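Local atomic coordinates of HIAXHD3 (Humicola insolens, PDB entry 3ZXK), a protein that probably removes arabinofuranose side chains from arabinoxylan as a family 43 glycoside hydrolase, an enzyme into which endo-xylanase activity has been engineered. Residues S235-P240 and G296-S301; T373-G378 and G507-V512; K380-F385 and R460-I465. All coordinates share one frame; numbering follows the deposited sequence.

The three contacts divide between the two domains. Contact 1 belongs to the N-terminal five-bladed propeller of family 43, where the connection between the last two blades meets the chain leaving the final blade. Contacts 2 and 3 lie in the concanavalin A-like domain, with centres about 27 and 29 Å from that of contact 1. Contact 1 closes before the others open, whereas contact 3 is nested inside the loop closed by contact 2. Strands 372-375 and 380-388 follow each other yet enter opposing sheets, so contacts 2 and 3, with centres about 9 Å apart, pack across the sandwich, Phe510 CZ lying 3.4 Å from Gly383 N.

Contact 1 (S235-P240 and G296-S301); sequences SRIQGP and GRWGTS
Trp298 turns CG away from its own backbone N (chi1 -169°) and Ile237 does the same with CG1 (chi1 -159°), which brings the two side chains together at about a right angle. Ile237 CG2 comes to the edge of the indole, near its plane, 4.1 Å from Trp298 CE3. On the pyrrole part of the indole, Pro240 lies alongside and points the same way, with CD 3.6 Å from Trp298 CD1; the peptide bond before this proline is cis. Pro240 CB also rests 3.4 Å from Gly299 O. One backbone hydrogen bond joins the loops, from Trp298 N to Gln238 O at 2.8 Å, and a water extends the link by accepting from Gln238 N and donating to Gly296 O. Arg297 bends at chi3 (71°), laying one guanidinium face against Gln238 CB, which is 3.6 Å from Arg297 NH1. Gly239 has positive phi, and a side chain on it would run into Trp298 O. Beyond the two loops, the Trp298 ring meets that of Tyr262, and Asn10 ND2 donates to Gly299 O. The contact belongs to the five-bladed propeller of family 43: the crossing from the fourth blade to the fifth packs against the chain that leaves the fifth, with the side chain of Ile237 about 13 Å from the bound arabinofuranose.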
loop_
_atom_site.group_PDB
_atom_site.type_symbol
_atom_site.label_atom_id
_atom_site.label_comp_id
_atom_site.label_asym_id
_atom_site.label_seq_id
_atom_site.Cartn_x
_atom_site.Cartn_y
_atom_site.Cartn_z
ATOM N N SER A 235 7.622 2.898 23.298
ATOM C CA SER A 235 6.941 1.702 23.797
ATOM C C SER A 235 5.600 2.112 24.329
ATOM O O SER A 235 5.513 2.871 25.319
ATOM C CB SER A 235 7.766 1.002 24.872
ATOM O OG SER A 235 7.105 -0.174 25.324
ATOM N N ARG A 236 4.562 1.648 23.637
ATOM C CA ARG A 236 3.166 1.940 23.987
ATOM C C ARG A 236 2.977 3.447 24.164
ATOM O O ARG A 236 2.309 3.888 25.097
ATOM C CB ARG A 236 2.750 1.166 25.247
ATOM C CG ARG A 236 2.887 -0.353 25.075
ATOM C CD ARG A 236 2.344 -1.161 26.262
ATOM N NE ARG A 236 0.884 -1.076 26.347
ATOM C CZ ARG A 236 0.034 -1.816 25.643
ATOM N NH1 ARG A 236 0.480 -2.720 24.770
ATOM N NH2 ARG A 236 -1.278 -1.637 25.804
ATOM N N ILE A 237 3.592 4.235 23.277
ATOM C CA ILE A 237 3.419 5.700 23.296
ATOM C C ILE A 237 1.968 6.077 22.936
ATOM O O ILE A 237 1.347 5.436 22.099
ATOM C CB ILE A 237 4.425 6.411 22.362
ATOM C CG1 ILE A 237 4.609 7.884 22.763
ATOM C CG2 ILE A 237 4.036 6.238 20.892
ATOM C CD1 ILE A 237 5.759 8.560 22.034
ATOM N N GLN A 238 1.425 7.092 23.605
ATOM C CA GLN A 238 0.085 7.585 23.291
ATOM C C GLN A 238 0.137 8.634 22.181
ATOM O O GLN A 238 1.123 9.365 22.080
ATOM C CB GLN A 238 -0.595 8.145 24.550
ATOM C CG GLN A 238 -0.915 7.098 25.609
ATOM C CD GLN A 238 -1.972 6.092 25.159
ATOM O OE1 GLN A 238 -2.966 6.456 24.518
ATOM N NE2 GLN A 238 -1.770 4.817 25.504
ATOM N N GLY A 239 -0.920 8.703 21.366
ATOM C CA GLY A 239 -0.995 9.638 20.229
ATOM C C GLY A 239 -0.285 9.111 18.986
ATOM O O GLY A 239 0.407 8.111 19.035
ATOM N N PRO A 240 -0.436 9.802 17.860
ATOM C CA PRO A 240 -1.147 11.060 17.758
ATOM C C PRO A 240 -2.599 10.907 17.302
ATOM O O PRO A 240 -3.263 11.909 17.036
ATOM C CB PRO A 240 -0.344 11.792 16.674
ATOM C CG PRO A 240 0.036 10.683 15.734
ATOM C CD PRO A 240 0.386 9.538 16.659
ATOM N N GLY A 296 4.222 14.034 26.841
ATOM C CA GLY A 296 4.853 12.746 26.568
ATOM C C GLY A 296 4.185 11.917 25.482
ATOM O O GLY A 296 4.495 10.749 25.318
ATOM N N ARG A 297 3.280 12.529 24.732
ATOM C CA ARG A 297 2.618 11.856 23.624
ATOM C C ARG A 297 3.378 12.089 22.322
ATOM O O ARG A 297 4.166 13.021 22.208
ATOM C CB ARG A 297 1.180 12.358 23.477
ATOM C CG ARG A 297 0.336 12.180 24.723
ATOM C CD ARG A 297 -0.993 12.916 24.612
ATOM N NE ARG A 297 -1.870 12.259 23.647
ATOM C CZ ARG A 297 -2.743 11.293 23.946
ATOM N NH1 ARG A 297 -2.869 10.857 25.195
ATOM N NH2 ARG A 297 -3.489 10.762 22.985
ATOM N N TRP A 298 3.155 11.210 21.355
ATOM C CA TRP A 298 3.523 11.490 19.979
ATOM C C TRP A 298 2.655 12.638 19.555
ATOM O O TRP A 298 1.426 12.546 19.574
ATOM C CB TRP A 298 3.265 10.265 19.116
ATOM C CG TRP A 298 3.858 10.355 17.736
ATOM C CD1 TRP A 298 3.585 11.288 16.737
ATOM C CD2 TRP A 298 4.827 9.441 17.157
ATOM N NE1 TRP A 298 4.328 11.021 15.615
ATOM C CE2 TRP A 298 5.076 9.901 15.799
ATOM C CE3 TRP A 298 5.482 8.300 17.614
ATOM C CZ2 TRP A 298 5.993 9.258 14.956
ATOM C CZ3 TRP A 298 6.395 7.659 16.770
ATOM C CH2 TRP A 298 6.644 8.126 15.473
ATOM N N GLY A 299 3.276 13.748 19.205
ATOM C CA GLY A 299 2.539 14.996 19.013
ATOM C C GLY A 299 1.605 14.997 17.819
ATOM O O GLY A 299 1.881 14.380 16.785
ATOM N N THR A 300 0.497 15.715 17.956
ATOM C CA THR A 300 -0.438 15.876 16.838
ATOM C C THR A 300 0.089 16.855 15.781
ATOM O O THR A 300 -0.248 16.752 14.598
ATOM C CB THR A 300 -1.827 16.315 17.347
ATOM O OG1 THR A 300 -1.689 17.540 18.054
ATOM C CG2 THR A 300 -2.403 15.266 18.297
ATOM N N SER A 301 0.943 17.785 16.208
ATOM C CA SER A 301 1.606 18.702 15.267
ATOM C C SER A 301 3.040 18.961 15.654
ATOM O O SER A 301 3.395 18.993 16.839
ATOM C CB SER A 301 0.862 20.042 15.152
ATOM O OG SER A 301 0.963 20.750 16.358
HETATM O O HOH W 1 2.774 8.594 25.710
#

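Contact 2 (T373-G378 and G507-V512); sequences TRRIAG and GYRFGV
Thr373 OG1 accepts from Arg509 NH1 at 3.0 Å, the hydroxyl oxygen lying at the edge of the guanidinium and in its plane, and has a further hydrogen bond with Glu334 O. Arg509 NH1 also forms a salt bridge to Glu334 OE1. Arg375 runs alongside Arg509 and bonds through NH2 to Glu334 OE2; Arg509 NH2 lies over one face of the Arg375 guanidinium, 3.4 Å from Arg375 NH2. The shared carboxylate probably offsets the closeness of these two charges; Arg375 NE is satisfied by Asp16 O. In the backbone, Arg374 and Phe510 form an antiparallel hydrogen-bonded pair, Arg374 N giving to Phe510 O at 2.9 Å and Phe510 N to Arg374 O at 3.0 Å. Past the pair, a water accepts from Ile376 N and donates to Tyr508 O. With its CG1 beside the backbone N (chi1 -61°), Ile376 sets that carbon over the centre of the Phe510 ring, a CH-pi contact of 3.6 Å from CG1 to the ring centroid. Strand 509-516 is flanked by 372-375 and 396-403 in one sheet, and Phe510 faces Ile461 and Ala463 of strand 457-464 in the other.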
loop_
_atom_site.group_PDB
_atom_site.type_symbol
_atom_site.label_atom_id
_atom_site.label_comp_id
_atom_site.label_asym_id
_atom_site.label_seq_id
_atom_site.Cartn_x
_atom_site.Cartn_y
_atom_site.Cartn_z
ATOM N N THR A 373 -8.306 -1.758 -8.039
ATOM C CA THR A 373 -8.532 -1.180 -6.710
ATOM C C THR A 373 -7.670 0.045 -6.441
ATOM O O THR A 373 -6.645 0.316 -7.127
ATOM C CB THR A 373 -8.304 -2.214 -5.580
ATOM O OG1 THR A 373 -6.905 -2.462 -5.398
ATOM C CG2 THR A 373 -9.042 -3.542 -5.873
ATOM N N ARG A 374 -8.064 0.780 -5.417
ATOM C CA ARG A 374 -7.279 1.900 -4.945
ATOM C C ARG A 374 -7.613 2.215 -3.491
ATOM O O ARG A 374 -8.677 1.861 -2.997
ATOM C CB ARG A 374 -7.417 3.131 -5.836
ATOM C CG ARG A 374 -8.826 3.708 -5.870
ATOM C CD ARG A 374 -8.908 4.786 -6.933
ATOM N NE ARG A 374 -8.303 6.037 -6.491
ATOM C CZ ARG A 374 -7.738 6.924 -7.308
ATOM N NH1 ARG A 374 -7.642 6.676 -8.612
ATOM N NH2 ARG A 374 -7.248 8.051 -6.824
ATOM N N ARG A 375 -6.666 2.860 -2.826
ATOM C CA ARG A 375 -6.754 3.167 -1.385
ATOM C C ARG A 375 -7.805 4.218 -1.110
ATOM O O ARG A 375 -7.989 5.125 -1.903
ATOM C CB ARG A 375 -5.400 3.634 -0.852
ATOM C CG ARG A 375 -4.362 2.544 -0.930
ATOM C CD ARG A 375 -2.959 3.105 -0.760
ATOM N NE ARG A 375 -1.955 2.048 -0.897
ATOM C CZ ARG A 375 -1.529 1.550 -2.067
ATOM N NH1 ARG A 375 -1.976 2.051 -3.234
ATOM N NH2 ARG A 375 -0.589 0.594 -2.067
ATOM N N ILE A 376 -8.489 4.073 0.020
ATOM C CA ILE A 376 -9.440 5.076 0.499
ATOM C C ILE A 376 -8.662 6.085 1.376
ATOM O O ILE A 376 -7.933 5.678 2.294
ATOM C CB ILE A 376 -10.565 4.392 1.331
ATOM C CG1 ILE A 376 -11.370 3.365 0.477
ATOM C CG2 ILE A 376 -11.505 5.455 1.908
ATOM C CD1 ILE A 376 -12.296 2.469 1.284
ATOM N N ALA A 377 -8.850 7.382 1.132
ATOM C CA ALA A 377 -8.253 8.385 2.008
ATOM C C ALA A 377 -9.196 8.681 3.163
ATOM O O ALA A 377 -10.400 8.742 2.993
ATOM C CB ALA A 377 -7.909 9.666 1.245
ATOM N N GLY A 378 -8.634 8.861 4.353
ATOM C CA GLY A 378 -9.440 9.009 5.544
ATOM C C GLY A 378 -9.515 10.429 6.049
ATOM O O GLY A 378 -8.771 11.297 5.607
ATOM N N GLY A 507 -5.899 -2.376 4.191
ATOM C CA GLY A 507 -7.148 -1.712 4.531
ATOM C C GLY A 507 -8.231 -1.898 3.487
ATOM O O GLY A 507 -8.010 -2.512 2.432
ATOM N N TYR A 508 -9.427 -1.400 3.810
ATOM C CA TYR A 508 -10.496 -1.375 2.837
ATOM C C TYR A 508 -10.120 -0.552 1.628
ATOM O O TYR A 508 -9.520 0.544 1.770
ATOM C CB TYR A 508 -11.761 -0.784 3.446
ATOM C CG TYR A 508 -12.629 -1.838 4.091
ATOM C CD1 TYR A 508 -13.524 -2.595 3.331
ATOM C CD2 TYR A 508 -12.534 -2.113 5.454
ATOM C CE1 TYR A 508 -14.338 -3.554 3.921
ATOM C CE2 TYR A 508 -13.339 -3.100 6.063
ATOM C CZ TYR A 508 -14.235 -3.834 5.276
ATOM O OH TYR A 508 -15.049 -4.788 5.822
ATOM N N ARG A 509 -10.522 -1.033 0.454
ATOM C CA ARG A 509 -10.268 -0.288 -0.799
ATOM C C ARG A 509 -11.549 -0.025 -1.582
ATOM O O ARG A 509 -12.574 -0.688 -1.362
ATOM C CB ARG A 509 -9.272 -1.057 -1.697
ATOM C CG ARG A 509 -7.895 -1.095 -1.083
ATOM C CD ARG A 509 -6.925 -1.704 -2.047
ATOM N NE ARG A 509 -5.567 -1.522 -1.542
ATOM C CZ ARG A 509 -4.477 -1.553 -2.305
ATOM N NH1 ARG A 509 -4.593 -1.759 -3.619
ATOM N NH2 ARG A 509 -3.292 -1.376 -1.769
ATOM N N PHE A 510 -11.466 0.949 -2.493
ATOM C CA PHE A 510 -12.470 1.147 -3.542
ATOM C C PHE A 510 -12.043 0.314 -4.757
ATOM O O PHE A 510 -10.853 0.263 -5.098
ATOM C CB PHE A 510 -12.536 2.609 -4.030
ATOM C CG PHE A 510 -13.061 3.601 -3.023
ATOM C CD1 PHE A 510 -14.242 3.379 -2.305
ATOM C CD2 PHE A 510 -12.415 4.812 -2.881
ATOM C CE1 PHE A 510 -14.722 4.346 -1.422
ATOM C CE2 PHE A 510 -12.888 5.788 -2.002
ATOM C CZ PHE A 510 -14.039 5.544 -1.272
ATOM N N GLY A 511 -12.986 -0.350 -5.404
ATOM C CA GLY A 511 -12.648 -1.094 -6.597
ATOM C C GLY A 511 -13.746 -1.181 -7.616
ATOM O O GLY A 511 -14.908 -0.910 -7.327
ATOM N N VAL A 512 -13.352 -1.556 -8.832
ATOM C CA VAL A 512 -14.299 -1.822 -9.909
ATOM C C VAL A 512 -14.013 -3.229 -10.436
ATOM O O VAL A 512 -12.844 -3.624 -10.569
ATOM C CB VAL A 512 -14.250 -0.743 -11.020
ATOM C CG1 VAL A 512 -12.848 -0.509 -11.571
ATOM C CG2 VAL A 512 -15.277 -1.059 -12.108
HETATM O O HOH W 2 -7.159 1.704 1.517
#

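Contact 3 (K380-F385 and R460-I465); sequences KASGIF and RIDADI
Asp462 OD1 is gripped by two donors from opposite faces of its carboxylate plane: Ser382 OG, across the strands, at 2.7 Å, and Arg460 NE, from its own strand, at 2.9 Å. Arg460 NH2 completes a side-on pair by giving to Asp462 OD2 at 2.8 Å, and both arginine bonds are nearly straight (171° and 172°), each carboxylate oxygen lying in the guanidinium plane and being met on its syn side. Ser382 OG comes from above the carboxylate, placed there by a chi1 of -175° that turns it away from the backbone N. A leucine in place of Asp462 would probably leave the Arg460 guanidinium without its charge mate, held less firmly in rotation, and the Ser382 hydroxyl without this acceptor. The guanidinium also has cation-pi partners in Tyr480 and Tyr489. Below these groups the strands pair antiparallel within one sheet of the concanavalin A-like sandwich, strand 380-388 lying between 523-533 and 457-464. Ala381 pairs with Ala463 and Gly383 with Ile461 as hydrogen-bonded pairs, Gly383 N meeting Ile461 O at 2.8 Å and Ala463 N meeting Ala381 O at 2.9 Å. Ile461 and Ala463 project to the other face, where both touch Thr477 of strand 476-482. On the Ser382 face, Ile384 lies beside the aliphatic part of Arg460, its CG1 3.9 Å from Arg460 CG. Toward the other end Lys380 runs alongside Asp464, with CG 3.5 Å from Asp464 OD1, an oxygen hydrogen-bonded to Thr466 OG1. Lys380 NZ stops 4.4 Å from Asp464 OD2, beyond a salt bridge, though the opposite charges probably still attract.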
loop_
_atom_site.group_PDB
_atom_site.type_symbol
_atom_site.label_atom_id
_atom_site.label_comp_id
_atom_site.label_asym_id
_atom_site.label_seq_id
_atom_site.Cartn_x
_atom_site.Cartn_y
_atom_site.Cartn_z
ATOM N N LYS A 380 -12.941 9.936 6.021
ATOM C CA LYS A 380 -14.152 9.592 5.256
ATOM C C LYS A 380 -14.022 10.072 3.829
ATOM O O LYS A 380 -13.595 11.193 3.594
ATOM C CB LYS A 380 -15.416 10.221 5.867
ATOM C CG LYS A 380 -15.573 10.016 7.355
ATOM C CD LYS A 380 -16.920 10.570 7.820
ATOM C CE LYS A 380 -17.113 10.391 9.318
ATOM N NZ LYS A 380 -18.402 10.990 9.802
ATOM N N ALA A 381 -14.412 9.226 2.884
ATOM C CA ALA A 381 -14.326 9.577 1.465
ATOM C C ALA A 381 -15.393 8.888 0.656
ATOM O O ALA A 381 -15.833 7.775 0.995
ATOM C CB ALA A 381 -12.955 9.232 0.882
ATOM N N SER A 382 -15.766 9.552 -0.429
ATOM C CA SER A 382 -16.725 9.012 -1.361
ATOM C C SER A 382 -15.965 8.626 -2.616
ATOM O O SER A 382 -15.157 9.408 -3.087
ATOM C CB SER A 382 -17.758 10.090 -1.691
ATOM O OG SER A 382 -18.762 9.556 -2.502
ATOM N N GLY A 383 -16.164 7.403 -3.123
ATOM C CA GLY A 383 -15.543 7.015 -4.398
ATOM C C GLY A 383 -16.636 6.819 -5.433
ATOM O O GLY A 383 -17.599 6.072 -5.206
ATOM N N ILE A 384 -16.513 7.497 -6.567
ATOM C CA ILE A 384 -17.529 7.458 -7.615
ATOM C C ILE A 384 -16.942 6.929 -8.926
ATOM O O ILE A 384 -15.974 7.482 -9.454
ATOM C CB ILE A 384 -18.136 8.845 -7.840
ATOM C CG1 ILE A 384 -18.673 9.393 -6.512
ATOM C CG2 ILE A 384 -19.225 8.817 -8.927
ATOM C CD1 ILE A 384 -19.288 10.760 -6.652
ATOM N N PHE A 385 -17.505 5.833 -9.416
ATOM C CA PHE A 385 -17.155 5.249 -10.707
ATOM C C PHE A 385 -18.233 5.571 -11.728
ATOM O O PHE A 385 -19.431 5.452 -11.442
ATOM C CB PHE A 385 -17.023 3.734 -10.591
ATOM C CG PHE A 385 -15.807 3.268 -9.833
ATOM C CD1 PHE A 385 -14.579 3.093 -10.492
ATOM C CD2 PHE A 385 -15.891 2.992 -8.466
ATOM C CE1 PHE A 385 -13.475 2.634 -9.787
ATOM C CE2 PHE A 385 -14.788 2.530 -7.775
ATOM C CZ PHE A 385 -13.583 2.350 -8.428
ATOM N N ARG A 460 -21.607 5.008 -6.599
ATOM C CA ARG A 460 -20.988 5.750 -5.516
ATOM C C ARG A 460 -20.906 4.979 -4.214
ATOM O O ARG A 460 -21.892 4.403 -3.767
ATOM C CB ARG A 460 -21.777 7.058 -5.310
ATOM C CG ARG A 460 -21.381 7.922 -4.106
ATOM C CD ARG A 460 -22.072 9.280 -4.127
ATOM N NE ARG A 460 -22.374 9.674 -2.754
ATOM C CZ ARG A 460 -23.328 10.535 -2.411
ATOM N NH1 ARG A 460 -24.031 11.155 -3.348
ATOM N NH2 ARG A 460 -23.543 10.802 -1.130
ATOM N N ILE A 461 -19.726 5.006 -3.602
ATOM C CA ILE A 461 -19.475 4.329 -2.322
ATOM C C ILE A 461 -19.060 5.394 -1.304
ATOM O O ILE A 461 -18.018 6.052 -1.474
ATOM C CB ILE A 461 -18.345 3.276 -2.434
ATOM C CG1 ILE A 461 -18.654 2.169 -3.460
ATOM C CG2 ILE A 461 -18.053 2.631 -1.081
ATOM C CD1 ILE A 461 -17.487 1.235 -3.716
ATOM N N ASP A 462 -19.832 5.563 -0.239
ATOM C CA ASP A 462 -19.452 6.549 0.814
ATOM C C ASP A 462 -18.913 5.735 1.984
ATOM O O ASP A 462 -19.683 5.106 2.715
ATOM C CB ASP A 462 -20.655 7.394 1.292
ATOM C CG ASP A 462 -21.081 8.467 0.303
ATOM O OD1 ASP A 462 -20.619 8.426 -0.860
ATOM O OD2 ASP A 462 -21.914 9.340 0.693
ATOM N N ALA A 463 -17.594 5.757 2.160
ATOM C CA ALA A 463 -16.934 4.949 3.174
ATOM C C ALA A 463 -16.466 5.739 4.377
ATOM O O ALA A 463 -15.851 6.778 4.260
ATOM C CB ALA A 463 -15.729 4.252 2.572
ATOM N N ASP A 464 -16.712 5.202 5.551
ATOM C CA ASP A 464 -16.179 5.799 6.765
ATOM C C ASP A 464 -15.067 4.895 7.272
ATOM O O ASP A 464 -15.325 3.725 7.636
ATOM C CB ASP A 464 -17.299 5.919 7.815
ATOM C CG ASP A 464 -16.827 6.586 9.113
ATOM O OD1 ASP A 464 -15.675 7.035 9.149
ATOM O OD2 ASP A 464 -17.595 6.656 10.091
ATOM N N ILE A 465 -13.834 5.392 7.250
ATOM C CA ILE A 465 -12.690 4.636 7.766
ATOM C C ILE A 465 -12.133 5.265 9.038
ATOM O O ILE A 465 -10.973 5.027 9.401
ATOM C CB ILE A 465 -11.575 4.353 6.712
ATOM C CG1 ILE A 465 -11.054 5.634 6.027
ATOM C CG2 ILE A 465 -12.115 3.361 5.683
ATOM C CD1 ILE A 465 -9.717 5.479 5.310
#